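Local coordinates for protein N-(5'-phosphoribosyl)anthranilate isomerase (PDB 5LHF) that catalyses the isomerisation of N-(5-phospho-beta-D-ribosyl)anthranilate to 1-(2-carboxyphenylamino)-1-deoxy-D-ribulose 5-phosphate, the third step from chorismate to tryptophan, at residues 62-67 / 95-100; 39-44 / 68-73; 27-32 / 45-50; 9-14 / 18-23; 105-110 / 147-152. All coordinates share one frame; numbering follows the deposited sequence. Where two conformers were deposited one is given.

Interaction 1 (62-67 / 95-100); sequences KTFPEW and DEYGVS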
# COMPACT_ATOMS: atom_id res chain seq x y z
N LYS A 62 -15.46 -4.58 0.75
CA LYS A 62 -15.55 -5.76 -0.09
C LYS A 62 -16.43 -5.59 -1.32
O LYS A 62 -16.21 -6.29 -2.32
CB LYS A 62 -16.08 -6.95 0.73
CG LYS A 62 -15.31 -7.21 2.02
CD LYS A 62 -15.86 -8.42 2.78
CE LYS A 62 -15.70 -9.70 1.98
NZ LYS A 62 -14.27 -10.03 1.68
N THR A 63 -17.40 -4.67 -1.30
CA THR A 63 -18.43 -4.62 -2.32
C THR A 63 -18.42 -3.29 -3.06
O THR A 63 -17.99 -2.26 -2.54
CB THR A 63 -19.84 -4.85 -1.71
OG1 THR A 63 -20.29 -3.67 -1.03
CG2 THR A 63 -19.82 -6.01 -0.75
N PHE A 64 -18.91 -3.33 -4.30
CA PHE A 64 -18.97 -2.12 -5.11
C PHE A 64 -19.76 -1.00 -4.44
O PHE A 64 -19.29 0.15 -4.44
CB PHE A 64 -19.55 -2.45 -6.49
CG PHE A 64 -19.72 -1.25 -7.38
CD1 PHE A 64 -20.91 -0.53 -7.38
CD2 PHE A 64 -18.69 -0.85 -8.21
CE1 PHE A 64 -21.07 0.57 -8.19
CE2 PHE A 64 -18.84 0.26 -9.02
CZ PHE A 64 -20.03 0.97 -9.01
N PRO A 65 -20.95 -1.23 -3.88
CA PRO A 65 -21.71 -0.08 -3.34
C PRO A 65 -21.01 0.62 -2.20
O PRO A 65 -21.11 1.84 -2.06
CB PRO A 65 -23.03 -0.73 -2.89
CG PRO A 65 -23.15 -1.96 -3.70
CD PRO A 65 -21.75 -2.46 -3.87
N GLU A 66 -20.32 -0.14 -1.34
CA GLU A 66 -19.50 0.45 -0.30
C GLU A 66 -18.43 1.36 -0.89
O GLU A 66 -18.26 2.51 -0.48
CB GLU A 66 -18.86 -0.67 0.52
CG GLU A 66 -19.86 -1.47 1.32
CD GLU A 66 -19.19 -2.60 2.06
OE1 GLU A 66 -18.93 -3.65 1.44
OE2 GLU A 66 -18.91 -2.42 3.26
N TRP A 67 -17.67 0.85 -1.86
CA TRP A 67 -16.64 1.68 -2.47
C TRP A 67 -17.23 2.89 -3.17
O TRP A 67 -16.69 4.00 -3.06
CB TRP A 67 -15.81 0.85 -3.45
CG TRP A 67 -14.68 0.18 -2.78
CD1 TRP A 67 -14.60 -1.15 -2.44
CD2 TRP A 67 -13.45 0.78 -2.36
NE1 TRP A 67 -13.38 -1.40 -1.84
CE2 TRP A 67 -12.67 -0.23 -1.76
CE3 TRP A 67 -12.93 2.08 -2.42
CZ2 TRP A 67 -11.39 0.02 -1.24
CZ3 TRP A 67 -11.68 2.33 -1.89
CH2 TRP A 67 -10.92 1.30 -1.31
N ASP A 95 -14.24 2.98 -14.33
CA ASP A 95 -15.02 3.58 -15.41
C ASP A 95 -16.07 4.56 -14.90
O ASP A 95 -16.26 5.63 -15.48
CB ASP A 95 -15.67 2.49 -16.25
CG ASP A 95 -14.65 1.63 -16.95
OD1 ASP A 95 -13.66 2.18 -17.47
OD2 ASP A 95 -14.84 0.39 -16.98
N GLU A 96 -16.76 4.21 -13.81
CA GLU A 96 -17.87 5.01 -13.34
C GLU A 96 -17.45 6.14 -12.41
O GLU A 96 -18.19 7.12 -12.27
CB GLU A 96 -18.90 4.11 -12.66
CG GLU A 96 -19.55 3.14 -13.66
CD GLU A 96 -20.38 2.08 -13.00
OE1 GLU A 96 -20.40 0.94 -13.51
OE2 GLU A 96 -21.02 2.38 -11.96
N TYR A 97 -16.26 6.05 -11.80
CA TYR A 97 -15.78 7.11 -10.95
C TYR A 97 -14.40 7.63 -11.34
O TYR A 97 -13.99 8.67 -10.81
CB TYR A 97 -15.77 6.65 -9.48
CG TYR A 97 -17.18 6.39 -8.97
CD1 TYR A 97 -17.71 5.11 -8.96
CD2 TYR A 97 -17.99 7.44 -8.56
CE1 TYR A 97 -19.00 4.87 -8.52
CE2 TYR A 97 -19.28 7.21 -8.11
CZ TYR A 97 -19.78 5.93 -8.10
OH TYR A 97 -21.07 5.70 -7.66
N GLY A 98 -13.71 6.99 -12.27
CA GLY A 98 -12.46 7.53 -12.77
C GLY A 98 -11.36 7.49 -11.74
O GLY A 98 -10.58 8.44 -11.64
N VAL A 99 -11.26 6.42 -10.98
CA VAL A 99 -10.22 6.28 -9.97
C VAL A 99 -9.08 5.42 -10.50
O VAL A 99 -9.27 4.55 -11.36
CB VAL A 99 -10.80 5.71 -8.65
CG1 VAL A 99 -11.83 6.68 -8.05
CG2 VAL A 99 -11.39 4.32 -8.85
N SER A 100 -7.87 5.68 -10.00
CA SER A 100 -6.72 4.81 -10.22
C SER A 100 -6.65 3.83 -9.07
O SER A 100 -6.97 4.19 -7.94
CB SER A 100 -5.41 5.61 -10.29
OG SER A 100 -5.56 6.71 -11.17

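Interaction 2 (39-44 / 68-73); sequences VPLKTA and ANAVEK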
# COMPACT_ATOMS: atom_id res chain seq x y z
N VAL A 39 -10.20 6.69 9.91
CA VAL A 39 -10.84 7.97 10.17
C VAL A 39 -12.22 7.95 9.53
O VAL A 39 -12.46 7.18 8.57
CB VAL A 39 -9.99 9.16 9.64
CG1 VAL A 39 -8.60 9.22 10.29
CG2 VAL A 39 -9.91 9.15 8.09
N PRO A 40 -13.15 8.78 10.02
CA PRO A 40 -14.44 8.91 9.32
C PRO A 40 -14.29 9.47 7.90
O PRO A 40 -13.33 10.18 7.60
CB PRO A 40 -15.23 9.87 10.22
CG PRO A 40 -14.46 9.95 11.50
CD PRO A 40 -13.04 9.64 11.20
N LEU A 41 -15.27 9.14 7.06
CA LEU A 41 -15.25 9.60 5.65
C LEU A 41 -15.09 11.10 5.55
O LEU A 41 -14.38 11.59 4.67
CB LEU A 41 -16.52 9.15 4.92
CG LEU A 41 -16.65 7.69 4.50
CD1 LEU A 41 -17.90 7.48 3.65
CD2 LEU A 41 -15.43 7.20 3.76
N LYS A 42 -15.79 11.88 6.40
CA LYS A 42 -15.64 13.33 6.28
C LYS A 42 -14.20 13.75 6.57
O LYS A 42 -13.68 14.68 5.93
CB LYS A 42 -16.60 14.04 7.24
CG LYS A 42 -16.55 15.53 7.09
CD LYS A 42 -17.11 16.23 8.30
CE LYS A 42 -17.92 17.42 7.88
NZ LYS A 42 -17.10 18.60 7.68
N THR A 43 -13.56 13.12 7.55
CA THR A 43 -12.18 13.46 7.85
C THR A 43 -11.27 13.10 6.69
O THR A 43 -10.38 13.88 6.32
CB THR A 43 -11.73 12.76 9.14
OG1 THR A 43 -12.59 13.13 10.22
CG2 THR A 43 -10.30 13.14 9.48
N ALA A 44 -11.49 11.93 6.09
CA ALA A 44 -10.72 11.54 4.91
C ALA A 44 -10.97 12.51 3.75
O ALA A 44 -10.05 12.84 3.00
CB ALA A 44 -11.08 10.12 4.49
N ALA A 68 -18.32 2.69 -3.92
CA ALA A 68 -18.93 3.80 -4.65
C ALA A 68 -19.36 4.91 -3.70
O ALA A 68 -19.15 6.10 -3.98
CB ALA A 68 -20.12 3.30 -5.47
N ASN A 69 -20.00 4.54 -2.59
CA ASN A 69 -20.38 5.55 -1.61
C ASN A 69 -19.17 6.31 -1.10
O ASN A 69 -19.19 7.54 -0.95
CB ASN A 69 -21.12 4.91 -0.44
CG ASN A 69 -21.42 5.92 0.65
OD1 ASN A 69 -22.28 6.79 0.48
ND2 ASN A 69 -20.69 5.83 1.78
N ALA A 70 -18.09 5.59 -0.80
CA ALA A 70 -16.93 6.25 -0.21
C ALA A 70 -16.24 7.15 -1.22
O ALA A 70 -15.74 8.22 -0.86
CB ALA A 70 -15.96 5.22 0.37
N VAL A 71 -16.23 6.75 -2.50
CA VAL A 71 -15.64 7.61 -3.53
C VAL A 71 -16.49 8.86 -3.73
O VAL A 71 -15.96 9.97 -3.88
CB VAL A 71 -15.46 6.81 -4.83
CG1 VAL A 71 -14.96 7.69 -5.96
CG2 VAL A 71 -14.44 5.70 -4.60
N GLU A 72 -17.82 8.71 -3.76
CA GLU A 72 -18.68 9.89 -3.90
C GLU A 72 -18.48 10.86 -2.75
O GLU A 72 -18.46 12.08 -2.95
CB GLU A 72 -20.16 9.49 -3.97
CG GLU A 72 -20.50 8.65 -5.16
CD GLU A 72 -21.95 8.19 -5.16
OE1 GLU A 72 -22.32 7.43 -6.08
OE2 GLU A 72 -22.70 8.59 -4.24
N LYS A 73 -18.37 10.34 -1.51
CA LYS A 73 -18.31 11.24 -0.36
C LYS A 73 -16.95 11.91 -0.22
O LYS A 73 -16.86 13.06 0.24
CB LYS A 73 -18.63 10.46 0.93
CG LYS A 73 -20.07 9.93 1.01
CD LYS A 73 -21.08 11.07 1.15
CE LYS A 73 -22.42 10.57 1.70
NZ LYS A 73 -22.96 9.42 0.90

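Interaction 3 (27-32 / 45-50); sequences TGVVVN and AELIEM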
# COMPACT_ATOMS: atom_id res chain seq x y z
N THR A 27 0.63 9.02 -0.42
CA THR A 27 0.20 8.68 0.93
C THR A 27 -1.16 7.99 0.84
O THR A 27 -1.63 7.64 -0.25
CB THR A 27 0.20 9.93 1.83
OG1 THR A 27 0.02 9.53 3.20
CG2 THR A 27 -0.88 10.91 1.42
N GLY A 28 -1.76 7.74 1.99
CA GLY A 28 -3.01 7.01 2.04
C GLY A 28 -3.77 7.34 3.30
O GLY A 28 -3.17 7.60 4.35
N VAL A 29 -5.10 7.32 3.20
CA VAL A 29 -5.96 7.53 4.36
C VAL A 29 -6.93 6.35 4.46
O VAL A 29 -7.53 5.95 3.46
CB VAL A 29 -6.70 8.89 4.29
CG1 VAL A 29 -7.56 8.99 3.01
CG2 VAL A 29 -7.58 9.05 5.51
N VAL A 30 -7.05 5.78 5.66
CA VAL A 30 -7.75 4.51 5.85
C VAL A 30 -9.19 4.79 6.30
O VAL A 30 -9.42 5.58 7.22
CB VAL A 30 -7.02 3.62 6.87
CG1 VAL A 30 -7.83 2.32 7.12
CG2 VAL A 30 -5.59 3.32 6.39
N VAL A 31 -10.15 4.15 5.64
CA VAL A 31 -11.56 4.26 6.00
C VAL A 31 -12.18 2.87 6.03
O VAL A 31 -11.70 1.94 5.37
CB VAL A 31 -12.35 5.17 5.02
CG1 VAL A 31 -11.83 6.61 5.04
CG2 VAL A 31 -12.36 4.58 3.59
N ASN A 32 -13.27 2.75 6.78
CA ASN A 32 -14.11 1.55 6.78
C ASN A 32 -13.27 0.27 6.77
O ASN A 32 -13.40 -0.58 5.90
CB ASN A 32 -15.09 1.57 5.60
CG ASN A 32 -16.08 2.75 5.67
OD1 ASN A 32 -16.43 3.22 6.74
ND2 ASN A 32 -16.55 3.21 4.51
N ALA A 45 -12.22 12.95 3.58
CA ALA A 45 -12.52 13.89 2.51
C ALA A 45 -11.72 15.18 2.66
O ALA A 45 -11.28 15.78 1.67
CB ALA A 45 -14.02 14.18 2.49
N GLU A 46 -11.51 15.63 3.90
CA GLU A 46 -10.74 16.85 4.10
C GLU A 46 -9.28 16.65 3.76
O GLU A 46 -8.67 17.50 3.09
CB GLU A 46 -10.89 17.36 5.53
CG GLU A 46 -9.97 18.54 5.81
CD GLU A 46 -10.33 19.78 5.00
OE1 GLU A 46 -9.99 19.86 3.80
OE2 GLU A 46 -10.97 20.69 5.58
N LEU A 47 -8.68 15.54 4.20
CA LEU A 47 -7.29 15.29 3.86
C LEU A 47 -7.12 15.14 2.36
O LEU A 47 -6.17 15.67 1.78
CB LEU A 47 -6.78 14.05 4.60
CG LEU A 47 -7.01 14.10 6.12
CD1 LEU A 47 -6.71 12.77 6.78
CD2 LEU A 47 -6.17 15.22 6.75
N ILE A 48 -8.07 14.47 1.71
CA ILE A 48 -7.97 14.25 0.27
C ILE A 48 -8.01 15.58 -0.48
O ILE A 48 -7.34 15.75 -1.51
CB ILE A 48 -9.08 13.27 -0.18
CG1 ILE A 48 -8.71 11.83 0.24
CG2 ILE A 48 -9.33 13.33 -1.69
CD1 ILE A 48 -9.91 10.87 0.23
N GLU A 49 -8.79 16.53 0.03
CA GLU A 49 -8.91 17.82 -0.65
C GLU A 49 -7.64 18.65 -0.49
O GLU A 49 -7.23 19.34 -1.43
CB GLU A 49 -10.11 18.59 -0.11
CG GLU A 49 -10.26 20.01 -0.65
CD GLU A 49 -11.35 20.79 0.05
OE1 GLU A 49 -11.70 20.44 1.20
OE2 GLU A 49 -11.87 21.76 -0.55
N MET A 50 -6.99 18.57 0.67
CA MET A 50 -5.80 19.39 0.90
C MET A 50 -4.50 18.72 0.45
O MET A 50 -3.48 19.41 0.35
CB MET A 50 -5.72 19.77 2.37
CG MET A 50 -6.90 20.60 2.83
SD MET A 50 -7.10 22.12 1.87
CE MET A 50 -6.29 23.30 2.96

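Interaction 4 (9-14 / 18-23); sequences CGVKTM and RLVERY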
# COMPACT_ATOMS: atom_id res chain seq x y z
N CYS A 9 1.72 5.39 4.40
CA CYS A 9 0.29 5.16 4.48
C CYS A 9 -0.23 5.52 5.87
O CYS A 9 0.52 5.55 6.85
CB CYS A 9 -0.04 3.70 4.16
SG CYS A 9 -1.82 3.39 3.99
N GLY A 10 -1.53 5.81 5.94
CA GLY A 10 -2.21 5.94 7.22
C GLY A 10 -2.15 7.30 7.88
O GLY A 10 -2.03 7.38 9.11
N VAL A 11 -2.22 8.38 7.12
CA VAL A 11 -2.25 9.70 7.76
C VAL A 11 -3.64 9.94 8.31
O VAL A 11 -4.65 9.62 7.66
CB VAL A 11 -1.80 10.81 6.79
CG1 VAL A 11 -0.32 10.66 6.46
CG2 VAL A 11 -2.65 10.78 5.51
N LYS A 12 -3.70 10.50 9.53
CA LYS A 12 -4.95 10.79 10.21
C LYS A 12 -5.22 12.27 10.37
O LYS A 12 -6.37 12.65 10.62
CB LYS A 12 -4.98 10.13 11.60
CG LYS A 12 -4.77 8.63 11.57
CD LYS A 12 -5.80 7.92 12.41
CE LYS A 12 -5.47 7.98 13.87
NZ LYS A 12 -6.41 7.18 14.69
N THR A 13 -4.20 13.12 10.23
CA THR A 13 -4.39 14.55 10.47
C THR A 13 -3.71 15.37 9.39
O THR A 13 -2.89 14.88 8.62
CB THR A 13 -3.83 14.98 11.83
OG1 THR A 13 -2.42 14.72 11.86
CG2 THR A 13 -4.51 14.22 12.96
N MET A 14 -4.08 16.65 9.36
CA MET A 14 -3.41 17.59 8.47
C MET A 14 -1.93 17.68 8.78
O MET A 14 -1.09 17.77 7.88
CB MET A 14 -4.08 18.96 8.60
CG MET A 14 -3.94 19.61 9.97
SD MET A 14 -5.02 21.04 10.23
CE MET A 14 -4.16 22.29 9.28
N ARG A 18 0.91 16.92 5.92
CA ARG A 18 1.92 17.88 5.48
C ARG A 18 3.34 17.36 5.72
O ARG A 18 4.26 17.67 4.94
CB ARG A 18 1.71 19.21 6.20
CG ARG A 18 0.41 19.90 5.83
CD ARG A 18 0.29 20.10 4.33
NE ARG A 18 -0.84 20.96 3.97
CZ ARG A 18 -1.53 20.85 2.84
NH1 ARG A 18 -1.24 19.90 1.97
NH2 ARG A 18 -2.54 21.69 2.59
N LEU A 19 3.56 16.61 6.80
CA LEU A 19 4.87 16.03 7.06
C LEU A 19 5.23 15.02 5.98
O LEU A 19 6.29 15.11 5.36
CB LEU A 19 4.90 15.38 8.44
CG LEU A 19 6.16 14.56 8.74
CD1 LEU A 19 7.37 15.50 8.59
CD2 LEU A 19 6.08 13.93 10.15
N VAL A 20 4.35 14.05 5.74
CA VAL A 20 4.59 13.01 4.74
C VAL A 20 4.82 13.61 3.36
O VAL A 20 5.59 13.07 2.56
CB VAL A 20 3.40 12.03 4.76
CG1 VAL A 20 3.35 11.19 3.50
CG2 VAL A 20 3.48 11.17 6.00
N GLU A 21 4.16 14.74 3.05
CA GLU A 21 4.26 15.32 1.72
C GLU A 21 5.65 15.85 1.40
O GLU A 21 5.97 16.05 0.23
CB GLU A 21 3.24 16.45 1.57
CG GLU A 21 1.81 15.93 1.52
CD GLU A 21 0.80 17.01 1.24
OE1 GLU A 21 -0.24 16.70 0.64
OE2 GLU A 21 1.05 18.16 1.65
N ARG A 22 6.48 16.06 2.42
CA ARG A 22 7.84 16.53 2.18
C ARG A 22 8.76 15.41 1.73
O ARG A 22 9.89 15.69 1.29
CB ARG A 22 8.37 17.21 3.43
CG ARG A 22 7.59 18.45 3.81
CD ARG A 22 8.45 19.50 4.49
NE ARG A 22 9.01 19.02 5.76
CZ ARG A 22 8.33 18.95 6.90
NH1 ARG A 22 7.06 19.33 6.94
NH2 ARG A 22 8.93 18.51 7.99
N TYR A 23 8.31 14.15 1.81
CA TYR A 23 9.17 13.01 1.56
C TYR A 23 8.59 12.00 0.58
O TYR A 23 9.35 11.47 -0.23
CB TYR A 23 9.50 12.30 2.88
CG TYR A 23 10.16 13.21 3.89
CD1 TYR A 23 9.40 13.93 4.82
CD2 TYR A 23 11.54 13.37 3.91
CE1 TYR A 23 10.01 14.76 5.75
CE2 TYR A 23 12.15 14.20 4.83
CZ TYR A 23 11.39 14.89 5.74
OH TYR A 23 12.00 15.71 6.66

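Interaction 5 (105-110 / 147-152); sequences FMVPRE and YRVSAI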
# COMPACT_ATOMS: atom_id res chain seq x y z
N PHE A 105 -2.34 -7.54 -2.32
CA PHE A 105 -2.39 -9.00 -2.30
C PHE A 105 -1.63 -9.51 -1.09
O PHE A 105 -0.50 -9.09 -0.84
CB PHE A 105 -1.78 -9.61 -3.57
CG PHE A 105 -2.53 -9.30 -4.83
CD1 PHE A 105 -3.56 -10.12 -5.26
CD2 PHE A 105 -2.22 -8.17 -5.57
CE1 PHE A 105 -4.25 -9.83 -6.42
CE2 PHE A 105 -2.90 -7.88 -6.74
CZ PHE A 105 -3.92 -8.72 -7.17
N MET A 106 -2.24 -10.45 -0.36
CA MET A 106 -1.49 -11.16 0.67
C MET A 106 -0.52 -12.13 0.02
O MET A 106 -0.82 -12.73 -1.03
CB MET A 106 -2.44 -11.90 1.61
CG MET A 106 -3.30 -11.00 2.49
SD MET A 106 -4.45 -11.93 3.53
CE MET A 106 -5.43 -12.76 2.28
N VAL A 107 0.65 -12.28 0.62
CA VAL A 107 1.62 -13.24 0.10
C VAL A 107 1.28 -14.62 0.65
O VAL A 107 1.39 -14.85 1.87
CB VAL A 107 3.06 -12.84 0.46
CG1 VAL A 107 4.04 -13.82 -0.14
CG2 VAL A 107 3.34 -11.42 -0.00
N PRO A 108 0.86 -15.57 -0.19
CA PRO A 108 0.44 -16.88 0.32
C PRO A 108 1.59 -17.64 0.94
O PRO A 108 2.75 -17.49 0.55
CB PRO A 108 -0.09 -17.60 -0.93
CG PRO A 108 -0.30 -16.53 -1.96
CD PRO A 108 0.71 -15.46 -1.65
N ARG A 109 1.26 -18.50 1.90
CA ARG A 109 2.22 -19.39 2.55
C ARG A 109 1.72 -20.82 2.50
O ARG A 109 1.66 -21.53 3.50
CB ARG A 109 2.48 -18.97 3.99
CG ARG A 109 3.33 -17.70 4.15
CD ARG A 109 3.36 -17.27 5.61
NE ARG A 109 4.14 -16.06 5.83
CZ ARG A 109 4.43 -15.58 7.04
NH1 ARG A 109 4.01 -16.23 8.12
NH2 ARG A 109 5.15 -14.47 7.16
N GLU A 110 1.34 -21.27 1.30
CA GLU A 110 0.75 -22.59 1.12
C GLU A 110 1.77 -23.67 0.76
O GLU A 110 1.40 -24.84 0.65
CB GLU A 110 -0.34 -22.53 0.04
CG GLU A 110 -1.43 -21.52 0.32
CD GLU A 110 -2.03 -21.66 1.70
OE1 GLU A 110 -2.23 -22.82 2.15
OE2 GLU A 110 -2.29 -20.63 2.35
N TYR A 147 9.50 -12.81 1.36
CA TYR A 147 10.43 -12.08 0.49
C TYR A 147 10.82 -12.90 -0.74
O TYR A 147 10.94 -12.36 -1.84
CB TYR A 147 11.69 -11.68 1.27
CG TYR A 147 11.55 -10.56 2.28
CD1 TYR A 147 10.40 -9.78 2.37
CD2 TYR A 147 12.58 -10.30 3.17
CE1 TYR A 147 10.30 -8.76 3.32
CE2 TYR A 147 12.49 -9.28 4.12
CZ TYR A 147 11.36 -8.52 4.19
OH TYR A 147 11.31 -7.53 5.14
N ARG A 148 11.04 -14.20 -0.56
CA ARG A 148 11.42 -15.03 -1.71
C ARG A 148 10.31 -15.09 -2.74
O ARG A 148 10.58 -15.07 -3.95
CB ARG A 148 11.78 -16.44 -1.25
CG ARG A 148 13.03 -16.51 -0.43
CD ARG A 148 13.09 -17.83 0.30
NE ARG A 148 13.91 -17.75 1.50
CZ ARG A 148 15.23 -17.76 1.51
NH1 ARG A 148 15.91 -17.84 0.38
NH2 ARG A 148 15.88 -17.69 2.66
N VAL A 149 9.06 -15.18 -2.29
CA VAL A 149 7.93 -15.13 -3.21
C VAL A 149 7.89 -13.78 -3.91
O VAL A 149 7.77 -13.70 -5.14
CB VAL A 149 6.62 -15.41 -2.46
CG1 VAL A 149 5.42 -15.19 -3.39
CG2 VAL A 149 6.62 -16.82 -1.88
N SER A 150 7.99 -12.70 -3.13
CA SER A 150 7.85 -11.36 -3.69
C SER A 150 8.94 -11.07 -4.71
O SER A 150 8.69 -10.39 -5.72
CB SER A 150 7.86 -10.32 -2.57
OG SER A 150 6.81 -10.59 -1.65
N ALA A 151 10.15 -11.57 -4.45
CA ALA A 151 11.25 -11.33 -5.39
C ALA A 151 10.94 -11.92 -6.76
O ALA A 151 11.30 -11.33 -7.79
CB ALA A 151 12.55 -11.90 -4.83
N ILE A 152 10.25 -13.06 -6.81
CA ILE A 152 9.86 -13.63 -8.10
C ILE A 152 8.80 -12.76 -8.77
O ILE A 152 8.86 -12.50 -9.97
CB ILE A 152 9.40 -15.08 -7.92
CG1 ILE A 152 10.56 -15.96 -7.43
CG2 ILE A 152 8.83 -15.62 -9.22
CD1 ILE A 152 10.15 -17.38 -7.01

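Interaction 1 (62-67 / 95-100)
The first turn of helix 64-74, where F64 sits, faces E96 near the C-terminal end of helix 87-97 with the CA atoms of these two residues 10.9 Å apart, so long side chains alone span the gap. The F64 ring does this with its far end. Its CG lies opposite the backbone N (chi1 177°), which carries CZ across to the other helix, where it stands 3.4 Å from E96 OE2. Ring and carboxylate are turned 58° apart, and no hydrogen bond joins the two residues. The E96 carboxylate is instead held by a salt bridge from OE1 to R92, whose charge also makes a cation-pi contact with the F64 ring. Y97 supplies the apolar half: its ring receives F64 CZ at the edge, near its own plane, 4.1 Å from CE1. Before the helix, T63 occupies the N-cap position, and its OG1 bonds E66 OE1 at 2.8 Å on the anti lone pair of that oxygen. This is a surface contact between two adjacent outer helices of the barrel; F64 also rests on L93 of helix 87-97, while Y97 reaches back over A68 and V71 and bonds E72, all of helix 64-74.

Interaction 2 (39-44 / 68-73)
The carboxamide of N69 is the flat group here, and its nitrogen does the touching: ND2 lies 3.7 Å from L41 CD1, a packing contact without a hydrogen bond. On the oxygen side, OD1 accepts a hydrogen bond from K73 NZ, one helical turn further on, at 2.7 Å. The ammonium approaches at a C=O...N angle of 146° and 21° from the carbonyl plane. K73 gets there by bending at chi2 and chi4, which folds its chain back along its own helix, while its CB remains turned to L41 and meets CD1 at 4.1 Å. L41 carries the contact from the first turn of helix 41-50 and divides its two methyls: CD1 goes to N69 and K73, CD2 to A70 CB at 4.0 Å. Replacing N69 with an alanine would probably leave K73 NZ without this acceptor and open a gap beside L41 CD1. The leucine is shared with the barrel side, where it touches V31, and A70 packs against M61. T43, also on helix 41-50, is a ligand of the bound sodium ion through OG1. A leucine at the start of one helix set against the flank of the next, with polar chains along the outer rim, joins two consecutive outer helices of the TIM barrel.

Interaction 3 (27-32 / 45-50)
V29 packs both of its methyl groups against helix 41-50, each on a different residue. CG2 meets L47 CD1 at 4.0 Å, whereas CG1 lies 4.1 Å from I48 CD1 and equally near I48 CG1. With chi1 at 58°, CG1 is placed between the backbone N and the carbonyl carbon while CG2 is opposite the N, a setting that spreads the two branches over the two neighbours. The valine crosses L47 at a slant and I48 at about a right angle. V39 and A44 add to the cover around V29, and I48 also touches I55 of the next strand. The other side of the helix is different in character: E46, E49 and M50 are exposed and make no contact with strand 26-30. Across the interface there are no hydrogen bonds, and purely aliphatic surfaces meet; attachment of this helix to its own strand within the beta-alpha-beta unit therefore rests on apolar burial, with the charged groups kept to the outside.

Interaction 4 (9-14 / 18-23)
NH1 of R18 is gripped by two acceptors: it forms a salt bridge with E21 OE2 at 2.9 Å and a hydrogen bond to M50 O at the end of helix 41-50. The carboxylate stands at the edge of the guanidinium, close to its plane, and is met on the syn side of OE2, with an N-H...O angle of 153°. A bend at chi2 (-56°) turns the arginine toward E21, three residues on. The other carboxylate oxygen, OE1, accepts from E52 N. The backbone N of R18 makes the direct bond across the contact, to M14 O at 2.9 Å, the i to i+4 bond of the first turn of helix 14-20, and R18 CG packs 3.3 Å from that same carbonyl oxygen. A leucine in place of R18 is likely to leave E21 OE2 without its cationic mate and M50 O without this donor. Deeper in, V11 and V20 meet through one methyl each, CG1 to CG2 at 3.9 Å, and both also touch T27 of strand 26-30. T13 is the N-cap of helix 14-20, its OG1 accepting from E16 N. A loop leaving a strand's C-terminal end, capping the next helix and tucking an apolar residue beneath it is the first beta-alpha connection of this TIM barrel.

Interaction 5 (105-110 / 147-152)
Apolar packing comes first: V107, just past the end of strand 100-106, points at V149 on helix 143-156. Its CG1 lies 3.8 Å from V149 CG1 and as near to V149 CB, the two valines lying alongside each other and running in opposing directions. In both valines CG1 is opposite the backbone N (chi1 -178° in V107, 173° in V149), and these branches are the ones that meet. The second methyl of V107, CG2, rests 3.9 Å from S150 OG, a contact of carbon on hydroxyl. All three residues are buried. The polar contacts lie around this patch. S150 OG is bonded to D146 O, an acceptor one turn back in the same helix, so the buried hydroxyl is satisfied there while the valine packs against it. R109 follows in the loop and forms a salt bridge through NH2 with D146, also donating to V139 O, which provides a charged tie between this loop and the start of the helix. No hydrogen bond links the two segments themselves. S150 further touches L135 of strand 132-136 and V177 of helix 170-177. A helix laid over the outside of the parallel barrel, its valine meeting the loop that follows strand 100-106, is the layering of a TIM barrel.

Overall arrangement
All five contacts belong to one eight-stranded parallel TIM barrel. Along the chain interaction 4 closes first; interactions 3 and 2 then overlap with alternating segments, as do 2 and 1, and interaction 5 comes last. Four of them form a continuous run: interactions 2 and 3 share helix 41-50, with centres about 8 Å apart, and interactions 1 and 2 share helix 64-74, centres about 12 Å apart. Interaction 4 joins 3 through R18 and M50 and through the G10 and G28 backbones. Interaction 5 stands alone, its centre about 27 to 31 Å from the others, and across the chain's centre from interactions 2, 3 and 4. Neighbouring units are thus tied in sequence, while distant sectors connect through the common sheet.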